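Local coordinates for protein (soluble lytic transglycosylase SLT70) (Escherichia coli, PDB 1QSA) that cleaves the beta-1,4 linkages between N-acetylmuramic acid and N-acetylglucosamine in peptidoglycan, leaving a 1,6-anhydro bond on the N-acetylmuramic acid residue, at residues S189-L194 / R215-V220; E231-M236 / D256-R261; L235-L240 / D249-L254. All coordinates share one frame; numbering follows the deposited sequence.

Contact 1. Residues S189-L194 / R215-V220; sequences SAIISL and RQMAAV
M217 reaches from helix 212-228 to both I191 and L194, which lie one turn apart on helix 185-196. Its CB starts the contact, 4.1 Å from L194 CD2. The same leucine methyl also rests on the main chain at this position, 3.8 Å from M217 O. CG and SD then carry the chain toward I191. The thioether bends at both chi2 (-68°) and chi3 (-76°), folding the terminal methyl back instead of letting it extend. That methyl, CE, ends 4.0 Å from I191 CG2, the two side chains lying roughly perpendicular. The axes of segments 189-194 and 215-220 run nearly parallel, 20° apart, and approach to 11.4 Å. Helix 201-207 comes between them in the chain, so this is packing of every second helix in the alpha-superhelix that makes up much of this all-helical protein. F204 of that intervening helix touches I191 and L194, while I161 and M165 of helix 154-166 lie against M217. L194 sends CG anti to its backbone nitrogen, and its CD2 branch faces the 217-218 peptide, with A218 N at 4.5 Å.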
ATOM      1  N   SER A 189      -6.143 -36.050   2.571  1.00 15.82           N
ATOM      2  CA  SER A 189      -6.032 -36.186   1.128  1.00 16.61           C
ATOM      3  C   SER A 189      -7.002 -35.269   0.398  1.00 16.54           C
ATOM      4  O   SER A 189      -6.629 -34.651  -0.596  1.00 16.88           O
ATOM      5  CB  SER A 189      -6.270 -37.635   0.697  0.74 16.96           C
ATOM      6  OG  SER A 189      -6.087 -37.772  -0.701  0.74 17.26           O
ATOM      7  N   ALA A 190      -8.228 -35.172   0.914  1.00 15.23           N
ATOM      8  CA  ALA A 190      -9.260 -34.323   0.321  1.00 15.92           C
ATOM      9  C   ALA A 190      -8.830 -32.853   0.371  1.00 15.36           C
ATOM     10  O   ALA A 190      -9.010 -32.116  -0.597  1.00 15.14           O
ATOM     11  CB  ALA A 190     -10.602 -34.522   1.036  1.00 17.15           C
ATOM     12  N   ILE A 191      -8.228 -32.449   1.489  1.00 15.23           N
ATOM     13  CA  ILE A 191      -7.757 -31.068   1.644  1.00 13.92           C
ATOM     14  C   ILE A 191      -6.630 -30.776   0.650  1.00 14.21           C
ATOM     15  O   ILE A 191      -6.617 -29.728   0.002  1.00 13.33           O
ATOM     16  CB  ILE A 191      -7.279 -30.799   3.082  1.00 13.79           C
ATOM     17  CG1 ILE A 191      -8.484 -30.797   4.028  1.00 12.28           C
ATOM     18  CG2 ILE A 191      -6.531 -29.455   3.158  1.00 14.97           C
ATOM     19  CD1 ILE A 191      -8.130 -30.853   5.512  1.00 11.14           C
ATOM     20  N   ILE A 192      -5.686 -31.702   0.533  1.00 13.23           N
ATOM     21  CA  ILE A 192      -4.567 -31.538  -0.390  1.00 14.10           C
ATOM     22  C   ILE A 192      -5.117 -31.417  -1.819  1.00 16.32           C
ATOM     23  O   ILE A 192      -4.672 -30.566  -2.589  1.00 15.20           O
ATOM     24  CB  ILE A 192      -3.567 -32.716  -0.280  1.00 13.52           C
ATOM     25  CG1 ILE A 192      -2.862 -32.680   1.074  1.00 16.24           C
ATOM     26  CG2 ILE A 192      -2.510 -32.637  -1.390  1.00 16.62           C
ATOM     27  CD1 ILE A 192      -2.108 -33.954   1.417  1.00 16.01           C
ATOM     28  N   SER A 193      -6.127 -32.222  -2.142  1.00 15.27           N
ATOM     29  CA  SER A 193      -6.730 -32.173  -3.474  1.00 17.83           C
ATOM     30  C   SER A 193      -7.417 -30.833  -3.736  1.00 17.04           C
ATOM     31  O   SER A 193      -7.366 -30.319  -4.856  1.00 17.51           O
ATOM     32  CB  SER A 193      -7.730 -33.324  -3.663  1.00 18.91           C
ATOM     33  OG  SER A 193      -7.056 -34.576  -3.713  1.00 20.53           O
ATOM     34  N   LEU A 194      -8.032 -30.267  -2.697  1.00 16.04           N
ATOM     35  CA  LEU A 194      -8.739 -28.992  -2.790  1.00 16.59           C
ATOM     36  C   LEU A 194      -7.746 -27.834  -3.006  1.00 17.22           C
ATOM     37  O   LEU A 194      -7.992 -26.940  -3.822  1.00 16.06           O
ATOM     38  CB  LEU A 194      -9.577 -28.760  -1.526  1.00 16.10           C
ATOM     39  CG  LEU A 194     -10.626 -27.645  -1.557  1.00 16.68           C
ATOM     40  CD1 LEU A 194     -11.787 -28.061  -2.466  1.00 17.44           C
ATOM     41  CD2 LEU A 194     -11.145 -27.366  -0.153  1.00 17.25           C
ATOM     42  N   ARG A 215     -17.101 -26.360   5.491  1.00 16.17           N
ATOM     43  CA  ARG A 215     -17.937 -25.396   4.777  1.00 16.55           C
ATOM     44  C   ARG A 215     -17.087 -24.176   4.420  1.00 16.10           C
ATOM     45  O   ARG A 215     -17.141 -23.685   3.295  1.00 14.94           O
ATOM     46  CB  ARG A 215     -19.150 -24.990   5.619  1.00 16.91           C
ATOM     47  CG  ARG A 215     -20.208 -26.083   5.688  1.00 18.42           C
ATOM     48  CD  ARG A 215     -21.304 -25.746   6.680  1.00 20.44           C
ATOM     49  NE  ARG A 215     -22.223 -26.871   6.832  1.00 20.88           N
ATOM     50  CZ  ARG A 215     -22.574 -27.409   7.998  1.00 23.67           C
ATOM     51  NH1 ARG A 215     -22.075 -26.935   9.138  1.00 22.39           N
ATOM     52  NH2 ARG A 215     -23.423 -28.432   8.026  1.00 23.67           N
ATOM     53  N   GLN A 216     -16.269 -23.723   5.364  1.00 15.48           N
ATOM     54  CA  GLN A 216     -15.405 -22.573   5.104  1.00 15.05           C
ATOM     55  C   GLN A 216     -14.337 -22.893   4.060  1.00 15.98           C
ATOM     56  O   GLN A 216     -14.023 -22.053   3.209  1.00 14.48           O
ATOM     57  CB  GLN A 216     -14.761 -22.075   6.386  1.00 17.32           C
ATOM     58  CG  GLN A 216     -15.741 -21.426   7.332  1.00 19.62           C
ATOM     59  CD  GLN A 216     -15.020 -20.633   8.384  1.00 23.24           C
ATOM     60  OE1 GLN A 216     -14.210 -19.770   8.063  1.00 24.92           O
ATOM     61  NE2 GLN A 216     -15.262 -20.956   9.643  1.00 24.59           N
ATOM     62  N   MET A 217     -13.779 -24.099   4.126  1.00 13.93           N
ATOM     63  CA  MET A 217     -12.769 -24.529   3.167  1.00 13.76           C
ATOM     64  C   MET A 217     -13.391 -24.571   1.767  1.00 15.35           C
ATOM     65  O   MET A 217     -12.821 -24.059   0.802  1.00 13.53           O
ATOM     66  CB  MET A 217     -12.239 -25.913   3.544  1.00 14.70           C
ATOM     67  CG  MET A 217     -11.376 -25.944   4.822  1.00 13.38           C
ATOM     68  SD  MET A 217      -9.784 -25.081   4.626  1.00 13.27           S
ATOM     69  CE  MET A 217      -8.875 -26.278   3.661  1.00 12.63           C
ATOM     70  N   ALA A 218     -14.587 -25.146   1.670  1.00 14.70           N
ATOM     71  CA  ALA A 218     -15.261 -25.238   0.373  1.00 14.98           C
ATOM     72  C   ALA A 218     -15.638 -23.858  -0.183  1.00 14.18           C
ATOM     73  O   ALA A 218     -15.583 -23.649  -1.388  1.00 15.03           O
ATOM     74  CB  ALA A 218     -16.510 -26.136   0.479  1.00 14.12           C
ATOM     75  N   ALA A 219     -16.014 -22.924   0.687  1.00 13.01           N
ATOM     76  CA  ALA A 219     -16.389 -21.583   0.232  1.00 15.54           C
ATOM     77  C   ALA A 219     -15.203 -20.846  -0.391  1.00 14.45           C
ATOM     78  O   ALA A 219     -15.367 -20.094  -1.353  1.00 15.02           O
ATOM     79  CB  ALA A 219     -17.007 -20.776   1.356  1.00 14.13           C
ATOM     80  N   VAL A 220     -13.999 -21.078   0.135  1.00 13.70           N
ATOM     81  CA  VAL A 220     -12.819 -20.436  -0.448  1.00 13.52           C
ATOM     82  C   VAL A 220     -12.544 -21.055  -1.831  1.00 12.69           C
ATOM     83  O   VAL A 220     -12.330 -20.341  -2.814  1.00 12.41           O
ATOM     84  CB  VAL A 220     -11.566 -20.584   0.461  1.00 10.95           C
ATOM     85  CG1 VAL A 220     -10.346 -19.945  -0.217  1.00 11.56           C
ATOM     86  CG2 VAL A 220     -11.804 -19.918   1.820  1.00 12.23           C
TER

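Contact 2. Residues E231-M236 / D256-R261; sequences ENARLM and DIVAWR
V258 of helix 248-260 sets its two methyls against neighbouring residues of helix 230-243, A233 and R234, packing two consecutive helices of the alpha-superhelix together. The apolar part of the contact is small and close. CG2 meets A233 CB at 3.8 Å, and CG1 lies 3.7 Å from R234 CB. CG1 thus goes to the R234 side chain and CG2 to A233, and CG2 also comes near R234 N. V258 stands nearly square to the R234 side chain and touches only its aliphatic base. The backbones come near here, R234 CA and V258 CA being 6.0 Å apart.

The polar interactions run within helix 230-243, one turn back along it. R234 turns at chi3 (74°) and takes E231 side-on with two nitrogens, one to each carboxylate oxygen: NE to E231 OE1 at 2.9 Å and NH2 to E231 OE2 at 2.9 Å. Together the two bonds form a salt bridge. Both are nearly straight, with N-H...O angles of 171° and 167°. Both come from the syn side but tilted out of the carboxylate plane, NE more than NH2, while the carboxylate carbon lies in the guanidinium plane at its edge. E231 OE1 takes a further hydrogen bond from Q271 NE2.

Helix 269-280 also supplies W274, which makes a cation-pi contact with R234 and touches V258. From helix 212-228, F222 packs on V258 and A226 on A233.

R234 therefore divides its length between two roles: CB and CG join the valine packing, while two bonds fix the rotation of the charged end, which leads away from helix 248-260.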
ATOM      1  N   GLU A 231     -19.936 -19.177 -14.642  1.00 22.92           N
ATOM      2  CA  GLU A 231     -21.118 -19.987 -14.937  1.00 24.57           C
ATOM      3  C   GLU A 231     -21.056 -21.355 -14.259  1.00 24.77           C
ATOM      4  O   GLU A 231     -22.055 -21.829 -13.710  1.00 24.74           O
ATOM      5  CB  GLU A 231     -21.315 -20.139 -16.452  1.00 25.21           C
ATOM      6  CG  GLU A 231     -22.597 -20.895 -16.862  1.00 27.14           C
ATOM      7  CD  GLU A 231     -23.892 -20.193 -16.468  1.00 27.35           C
ATOM      8  OE1 GLU A 231     -23.854 -19.092 -15.880  1.00 26.29           O
ATOM      9  OE2 GLU A 231     -24.976 -20.744 -16.752  1.00 29.06           O
ATOM     10  N   ASN A 232     -19.880 -21.978 -14.289  1.00 25.29           N
ATOM     11  CA  ASN A 232     -19.683 -23.276 -13.648  1.00 25.90           C
ATOM     12  C   ASN A 232     -20.021 -23.127 -12.161  1.00 24.77           C
ATOM     13  O   ASN A 232     -20.728 -23.953 -11.582  1.00 23.15           O
ATOM     14  CB  ASN A 232     -18.232 -23.734 -13.828  1.00 29.28           C
ATOM     15  CG  ASN A 232     -17.974 -25.107 -13.240  1.00 33.71           C
ATOM     16  OD1 ASN A 232     -16.950 -25.334 -12.602  1.00 37.95           O
ATOM     17  ND2 ASN A 232     -18.902 -26.032 -13.453  1.00 36.07           N
ATOM     18  N   ALA A 233     -19.570 -22.031 -11.558  1.00 22.18           N
ATOM     19  CA  ALA A 233     -19.840 -21.779 -10.146  1.00 20.27           C
ATOM     20  C   ALA A 233     -21.325 -21.489  -9.886  1.00 19.62           C
ATOM     21  O   ALA A 233     -21.906 -21.981  -8.918  1.00 18.92           O
ATOM     22  CB  ALA A 233     -18.980 -20.612  -9.652  1.00 20.56           C
ATOM     23  N   ARG A 234     -21.942 -20.692 -10.754  1.00 19.42           N
ATOM     24  CA  ARG A 234     -23.358 -20.351 -10.581  1.00 19.86           C
ATOM     25  C   ARG A 234     -24.226 -21.606 -10.577  1.00 19.78           C
ATOM     26  O   ARG A 234     -25.088 -21.772  -9.719  1.00 20.36           O
ATOM     27  CB  ARG A 234     -23.814 -19.404 -11.702  1.00 20.26           C
ATOM     28  CG  ARG A 234     -25.216 -18.838 -11.521  1.00 22.61           C
ATOM     29  CD  ARG A 234     -25.612 -17.943 -12.691  1.00 23.52           C
ATOM     30  NE  ARG A 234     -25.908 -18.731 -13.883  1.00 24.71           N
ATOM     31  CZ  ARG A 234     -27.114 -19.203 -14.177  1.00 27.63           C
ATOM     32  NH1 ARG A 234     -28.143 -18.947 -13.381  1.00 27.20           N
ATOM     33  NH2 ARG A 234     -27.296 -19.922 -15.276  1.00 28.92           N
ATOM     34  N   LEU A 235     -23.940 -22.513 -11.510  1.00 21.92           N
ATOM     35  CA  LEU A 235     -24.694 -23.758 -11.657  1.00 22.60           C
ATOM     36  C   LEU A 235     -24.459 -24.774 -10.544  1.00 24.30           C
ATOM     37  O   LEU A 235     -25.292 -25.655 -10.309  1.00 24.00           O
ATOM     38  CB  LEU A 235     -24.377 -24.395 -13.007  1.00 23.70           C
ATOM     39  CG  LEU A 235     -24.867 -23.617 -14.227  1.00 24.49           C
ATOM     40  CD1 LEU A 235     -24.380 -24.303 -15.486  1.00 24.97           C
ATOM     41  CD2 LEU A 235     -26.385 -23.505 -14.211  1.00 23.89           C
ATOM     42  N   MET A 236     -23.334 -24.636  -9.846  1.00 23.00           N
ATOM     43  CA  MET A 236     -22.972 -25.543  -8.761  1.00 21.79           C
ATOM     44  C   MET A 236     -23.621 -25.247  -7.405  1.00 21.76           C
ATOM     45  O   MET A 236     -23.663 -26.123  -6.534  1.00 21.57           O
ATOM     46  CB  MET A 236     -21.452 -25.525  -8.580  1.00 22.33           C
ATOM     47  CG  MET A 236     -20.930 -26.527  -7.572  1.00 22.94           C
ATOM     48  SD  MET A 236     -19.196 -26.236  -7.171  1.00 23.66           S
ATOM     49  CE  MET A 236     -18.439 -26.364  -8.777  1.00 22.93           C
ATOM     50  N   ASP A 256     -23.185 -14.235  -3.534  1.00 18.26           N
ATOM     51  CA  ASP A 256     -22.373 -13.009  -3.593  1.00 18.28           C
ATOM     52  C   ASP A 256     -21.092 -13.247  -4.384  1.00 18.01           C
ATOM     53  O   ASP A 256     -20.683 -12.417  -5.200  1.00 15.82           O
ATOM     54  CB  ASP A 256     -21.992 -12.523  -2.182  1.00 19.75           C
ATOM     55  CG  ASP A 256     -23.159 -11.931  -1.403  1.00 20.13           C
ATOM     56  OD1 ASP A 256     -24.276 -11.792  -1.938  1.00 20.54           O
ATOM     57  OD2 ASP A 256     -22.948 -11.597  -0.223  1.00 23.42           O
ATOM     58  N   ILE A 257     -20.441 -14.377  -4.102  1.00 16.64           N
ATOM     59  CA  ILE A 257     -19.198 -14.751  -4.768  1.00 15.64           C
ATOM     60  C   ILE A 257     -19.375 -14.800  -6.290  1.00 16.72           C
ATOM     61  O   ILE A 257     -18.565 -14.241  -7.036  1.00 17.09           O
ATOM     62  CB  ILE A 257     -18.695 -16.106  -4.226  1.00 15.09           C
ATOM     63  CG1 ILE A 257     -18.126 -15.907  -2.816  1.00 16.06           C
ATOM     64  CG2 ILE A 257     -17.663 -16.733  -5.163  1.00 16.13           C
ATOM     65  CD1 ILE A 257     -17.941 -17.197  -2.050  1.00 13.19           C
ATOM     66  N   VAL A 258     -20.461 -15.423  -6.741  1.00 16.92           N
ATOM     67  CA  VAL A 258     -20.729 -15.533  -8.172  1.00 17.70           C
ATOM     68  C   VAL A 258     -21.103 -14.185  -8.785  1.00 17.94           C
ATOM     69  O   VAL A 258     -20.606 -13.830  -9.858  1.00 15.90           O
ATOM     70  CB  VAL A 258     -21.823 -16.583  -8.444  1.00 18.27           C
ATOM     71  CG1 VAL A 258     -22.246 -16.556  -9.918  1.00 16.59           C
ATOM     72  CG2 VAL A 258     -21.297 -17.964  -8.093  1.00 18.88           C
ATOM     73  N   ALA A 259     -21.934 -13.419  -8.079  1.00 17.73           N
ATOM     74  CA  ALA A 259     -22.380 -12.106  -8.554  1.00 19.32           C
ATOM     75  C   ALA A 259     -21.206 -11.183  -8.861  1.00 19.32           C
ATOM     76  O   ALA A 259     -21.255 -10.412  -9.821  1.00 19.38           O
ATOM     77  CB  ALA A 259     -23.325 -11.465  -7.547  1.00 18.33           C
ATOM     78  N   TRP A 260     -20.157 -11.250  -8.039  1.00 18.21           N
ATOM     79  CA  TRP A 260     -18.954 -10.451  -8.246  1.00 19.99           C
ATOM     80  C   TRP A 260     -18.307 -10.751  -9.587  1.00 21.20           C
ATOM     81  O   TRP A 260     -17.623  -9.899 -10.161  1.00 21.54           O
ATOM     82  CB  TRP A 260     -17.907 -10.767  -7.170  1.00 20.34           C
ATOM     83  CG  TRP A 260     -17.966  -9.884  -5.984  1.00 20.24           C
ATOM     84  CD1 TRP A 260     -18.410 -10.212  -4.738  1.00 19.75           C
ATOM     85  CD2 TRP A 260     -17.567  -8.509  -5.922  1.00 19.10           C
ATOM     86  NE1 TRP A 260     -18.318  -9.121  -3.900  1.00 20.33           N
ATOM     87  CE2 TRP A 260     -17.804  -8.065  -4.602  1.00 19.25           C
ATOM     88  CE3 TRP A 260     -17.031  -7.614  -6.853  1.00 20.27           C
ATOM     89  CZ2 TRP A 260     -17.522  -6.763  -4.189  1.00 19.88           C
ATOM     90  CZ3 TRP A 260     -16.748  -6.309  -6.439  1.00 22.25           C
ATOM     91  CH2 TRP A 260     -16.997  -5.902  -5.119  1.00 19.68           C
ATOM     92  N   ARG A 261     -18.461 -11.994 -10.040  1.00 20.60           N
ATOM     93  CA  ARG A 261     -17.859 -12.441 -11.290  1.00 20.35           C
ATOM     94  C   ARG A 261     -18.766 -12.278 -12.511  1.00 20.11           C
ATOM     95  O   ARG A 261     -18.404 -12.694 -13.606  1.00 19.76           O
ATOM     96  CB  ARG A 261     -17.396 -13.902 -11.179  1.00 21.78           C
ATOM     97  CG  ARG A 261     -16.601 -14.254  -9.920  1.00 24.60           C
ATOM     98  CD  ARG A 261     -15.478 -13.269  -9.627  1.00 31.36           C
ATOM     99  NE  ARG A 261     -14.534 -13.128 -10.726  1.00 35.05           N
ATOM    100  CZ  ARG A 261     -13.312 -12.618 -10.591  1.00 39.91           C
ATOM    101  NH1 ARG A 261     -12.877 -12.234  -9.395  1.00 41.33           N
ATOM    102  NH2 ARG A 261     -12.514 -12.518 -11.646  1.00 41.65           N
TER

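Contact 3. Residues L235-L240 / D249-L254; sequences LMIPSL and DQIQEL
An antiparallel helical hairpin, helix 230-243 followed after a short loop by helix 248-260, is held on its inner side by I237 and L240 against I251 and L254. The segment axes run at 159° to each other and come within 10.6 Å.

L254 is touched by both I237 and L240. Its methyl CD1 lies 3.8 Å from L240 CD2, the two leucine side chains being set almost at right angles. Its CB is 4.1 Å from I237 CD1, which reaches on to the main chain, 3.8 Å from L254 O. The side chains of I237 and L254 run past one another, pointing opposite ways. The isoleucine divides its branches: CG1, anti to the carbonyl carbon (chi1 -65°), carries CD1 to L254, while CG2 turns to I251 and approaches its CG2 at a looser 4.3 Å.

Helix 230-243 is kinked just here. P238 N has no hydrogen to give, and S239 N, which has one, makes no bond to the turn before either; L240 N resumes the pattern by bonding to M236 O at 3.0 Å. The CB of P238 points away from helix 248-260, whereas that of I237 points toward it.

Two neighbours add to the apolar cluster. F222 of helix 212-228 touches I237, L240 and L254, and L246 of the connecting loop lies on I251 and L254. Antiparallel helix pairs stacked in succession, with an earlier helix against each pair, are what an alpha-superhelix is built from.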
ATOM      1  N   LEU A 235     -23.940 -22.513 -11.510  1.00 21.92           N
ATOM      2  CA  LEU A 235     -24.694 -23.758 -11.657  1.00 22.60           C
ATOM      3  C   LEU A 235     -24.459 -24.774 -10.544  1.00 24.30           C
ATOM      4  O   LEU A 235     -25.292 -25.655 -10.309  1.00 24.00           O
ATOM      5  CB  LEU A 235     -24.377 -24.395 -13.007  1.00 23.70           C
ATOM      6  CG  LEU A 235     -24.867 -23.617 -14.227  1.00 24.49           C
ATOM      7  CD1 LEU A 235     -24.380 -24.303 -15.486  1.00 24.97           C
ATOM      8  CD2 LEU A 235     -26.385 -23.505 -14.211  1.00 23.89           C
ATOM      9  N   MET A 236     -23.334 -24.636  -9.846  1.00 23.00           N
ATOM     10  CA  MET A 236     -22.972 -25.543  -8.761  1.00 21.79           C
ATOM     11  C   MET A 236     -23.621 -25.247  -7.405  1.00 21.76           C
ATOM     12  O   MET A 236     -23.663 -26.123  -6.534  1.00 21.57           O
ATOM     13  CB  MET A 236     -21.452 -25.525  -8.580  1.00 22.33           C
ATOM     14  CG  MET A 236     -20.930 -26.527  -7.572  1.00 22.94           C
ATOM     15  SD  MET A 236     -19.196 -26.236  -7.171  1.00 23.66           S
ATOM     16  CE  MET A 236     -18.439 -26.364  -8.777  1.00 22.93           C
ATOM     17  N   ILE A 237     -24.133 -24.032  -7.218  1.00 19.33           N
ATOM     18  CA  ILE A 237     -24.700 -23.663  -5.933  1.00 19.84           C
ATOM     19  C   ILE A 237     -25.715 -24.644  -5.333  1.00 21.58           C
ATOM     20  O   ILE A 237     -25.596 -25.011  -4.162  1.00 22.10           O
ATOM     21  CB  ILE A 237     -25.228 -22.207  -5.920  1.00 19.46           C
ATOM     22  CG1 ILE A 237     -24.062 -21.232  -6.108  1.00 19.51           C
ATOM     23  CG2 ILE A 237     -25.947 -21.909  -4.607  1.00 19.03           C
ATOM     24  CD1 ILE A 237     -24.466 -19.757  -6.112  1.00 19.86           C
ATOM     25  N   PRO A 238     -26.717 -25.091  -6.117  1.00 22.44           N
ATOM     26  CA  PRO A 238     -27.673 -26.029  -5.513  1.00 23.75           C
ATOM     27  C   PRO A 238     -27.020 -27.309  -4.988  1.00 22.95           C
ATOM     28  O   PRO A 238     -27.299 -27.728  -3.861  1.00 23.87           O
ATOM     29  CB  PRO A 238     -28.657 -26.310  -6.654  1.00 24.26           C
ATOM     30  CG  PRO A 238     -28.665 -25.021  -7.415  1.00 24.66           C
ATOM     31  CD  PRO A 238     -27.188 -24.625  -7.435  1.00 24.35           C
ATOM     32  N   SER A 239     -26.134 -27.904  -5.785  1.00 23.37           N
ATOM     33  CA  SER A 239     -25.447 -29.133  -5.391  1.00 24.35           C
ATOM     34  C   SER A 239     -24.564 -28.932  -4.165  1.00 25.26           C
ATOM     35  O   SER A 239     -24.511 -29.797  -3.286  1.00 24.16           O
ATOM     36  CB  SER A 239     -24.599 -29.669  -6.539  1.00 25.37           C
ATOM     37  OG  SER A 239     -25.413 -30.174  -7.581  1.00 30.53           O
ATOM     38  N   LEU A 240     -23.865 -27.799  -4.109  1.00 24.10           N
ATOM     39  CA  LEU A 240     -22.990 -27.504  -2.974  1.00 24.50           C
ATOM     40  C   LEU A 240     -23.805 -27.254  -1.704  1.00 24.82           C
ATOM     41  O   LEU A 240     -23.471 -27.763  -0.634  1.00 24.42           O
ATOM     42  CB  LEU A 240     -22.092 -26.299  -3.289  1.00 23.68           C
ATOM     43  CG  LEU A 240     -20.997 -25.955  -2.273  1.00 25.47           C
ATOM     44  CD1 LEU A 240     -20.141 -27.182  -1.951  1.00 23.44           C
ATOM     45  CD2 LEU A 240     -20.137 -24.835  -2.845  1.00 25.37           C
ATOM     46  N   ASP A 249     -27.543 -17.866   5.208  1.00 30.29           N
ATOM     47  CA  ASP A 249     -26.397 -16.961   5.150  1.00 29.31           C
ATOM     48  C   ASP A 249     -25.269 -17.543   4.298  1.00 27.95           C
ATOM     49  O   ASP A 249     -24.669 -16.844   3.480  1.00 26.94           O
ATOM     50  CB  ASP A 249     -25.875 -16.659   6.558  1.00 31.27           C
ATOM     51  CG  ASP A 249     -26.745 -15.662   7.313  1.00 34.46           C
ATOM     52  OD1 ASP A 249     -27.732 -15.149   6.738  1.00 35.40           O
ATOM     53  OD2 ASP A 249     -26.429 -15.380   8.490  1.00 35.66           O
ATOM     54  N   GLN A 250     -25.009 -18.832   4.478  1.00 24.99           N
ATOM     55  CA  GLN A 250     -23.964 -19.523   3.738  1.00 24.58           C
ATOM     56  C   GLN A 250     -24.288 -19.580   2.242  1.00 23.72           C
ATOM     57  O   GLN A 250     -23.414 -19.351   1.411  1.00 21.73           O
ATOM     58  CB  GLN A 250     -23.744 -20.917   4.339  1.00 24.80           C
ATOM     59  CG  GLN A 250     -23.192 -20.845   5.765  1.00 24.21           C
ATOM     60  CD  GLN A 250     -23.232 -22.172   6.502  1.00 25.23           C
ATOM     61  OE1 GLN A 250     -24.103 -23.005   6.263  1.00 26.16           O
ATOM     62  NE2 GLN A 250     -22.292 -22.365   7.418  1.00 26.24           N
ATOM     63  N   ILE A 251     -25.548 -19.840   1.902  1.00 21.62           N
ATOM     64  CA  ILE A 251     -25.959 -19.887   0.502  1.00 21.86           C
ATOM     65  C   ILE A 251     -25.834 -18.489  -0.115  1.00 21.21           C
ATOM     66  O   ILE A 251     -25.358 -18.344  -1.251  1.00 20.88           O
ATOM     67  CB  ILE A 251     -27.409 -20.414   0.347  1.00 22.63           C
ATOM     68  CG1 ILE A 251     -27.501 -21.857   0.860  1.00 22.93           C
ATOM     69  CG2 ILE A 251     -27.840 -20.367  -1.118  1.00 21.34           C
ATOM     70  CD1 ILE A 251     -28.933 -22.428   0.905  1.00 23.47           C
ATOM     71  N   GLN A 252     -26.206 -17.460   0.642  1.00 21.17           N
ATOM     72  CA  GLN A 252     -26.105 -16.091   0.131  1.00 21.94           C
ATOM     73  C   GLN A 252     -24.650 -15.707  -0.109  1.00 21.65           C
ATOM     74  O   GLN A 252     -24.361 -14.968  -1.046  1.00 21.34           O
ATOM     75  CB  GLN A 252     -26.781 -15.073   1.058  1.00 21.90           C
ATOM     76  CG  GLN A 252     -26.863 -13.637   0.462  1.00 23.72           C
ATOM     77  CD  GLN A 252     -27.555 -13.575  -0.908  1.00 24.93           C
ATOM     78  OE1 GLN A 252     -28.545 -14.268  -1.155  1.00 23.99           O
ATOM     79  NE2 GLN A 252     -27.033 -12.731  -1.801  1.00 22.04           N
ATOM     80  N   GLU A 253     -23.734 -16.206   0.724  1.00 20.31           N
ATOM     81  CA  GLU A 253     -22.320 -15.902   0.524  1.00 19.31           C
ATOM     82  C   GLU A 253     -21.901 -16.477  -0.821  1.00 18.11           C
ATOM     83  O   GLU A 253     -21.151 -15.841  -1.574  1.00 16.94           O
ATOM     84  CB  GLU A 253     -21.417 -16.488   1.623  1.00 19.06           C
ATOM     85  CG  GLU A 253     -19.933 -16.172   1.330  1.00 22.03           C
ATOM     86  CD  GLU A 253     -18.915 -16.826   2.264  1.00 25.17           C
ATOM     87  OE1 GLU A 253     -19.239 -17.832   2.920  1.00 22.74           O
ATOM     88  OE2 GLU A 253     -17.763 -16.333   2.304  1.00 24.33           O
ATOM     89  N   LEU A 254     -22.390 -17.676  -1.138  1.00 16.88           N
ATOM     90  CA  LEU A 254     -22.050 -18.292  -2.414  1.00 16.47           C
ATOM     91  C   LEU A 254     -22.618 -17.450  -3.567  1.00 16.56           C
ATOM     92  O   LEU A 254     -21.964 -17.276  -4.592  1.00 16.13           O
ATOM     93  CB  LEU A 254     -22.587 -19.722  -2.506  1.00 16.60           C
ATOM     94  CG  LEU A 254     -22.069 -20.732  -1.482  1.00 17.06           C
ATOM     95  CD1 LEU A 254     -22.575 -22.111  -1.877  1.00 17.61           C
ATOM     96  CD2 LEU A 254     -20.530 -20.725  -1.429  1.00 17.25           C
TER

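Overall arrangement
Contacts 2 and 3 lie along one helical hairpin, 230-243 with 248-260, their centres about 9 Å apart; they merge where V258 CG2 of contact 2 comes within 4.1 Å of I237 CD1 of contact 3. Contact 1 precedes both in the chain, with its centre about 18 Å from that of contact 2 and 15 Å from that of contact 3. Helix 212-228 connects them: A219 O approaches I257 CD1 at 3.9 Å, R215 CD lies 3.6 Å from Q250 NE2, and F222 further along packs into both later contacts. All three lie in the alpha-superhelix, away from the predicted catalytic E478 on helix 468-479.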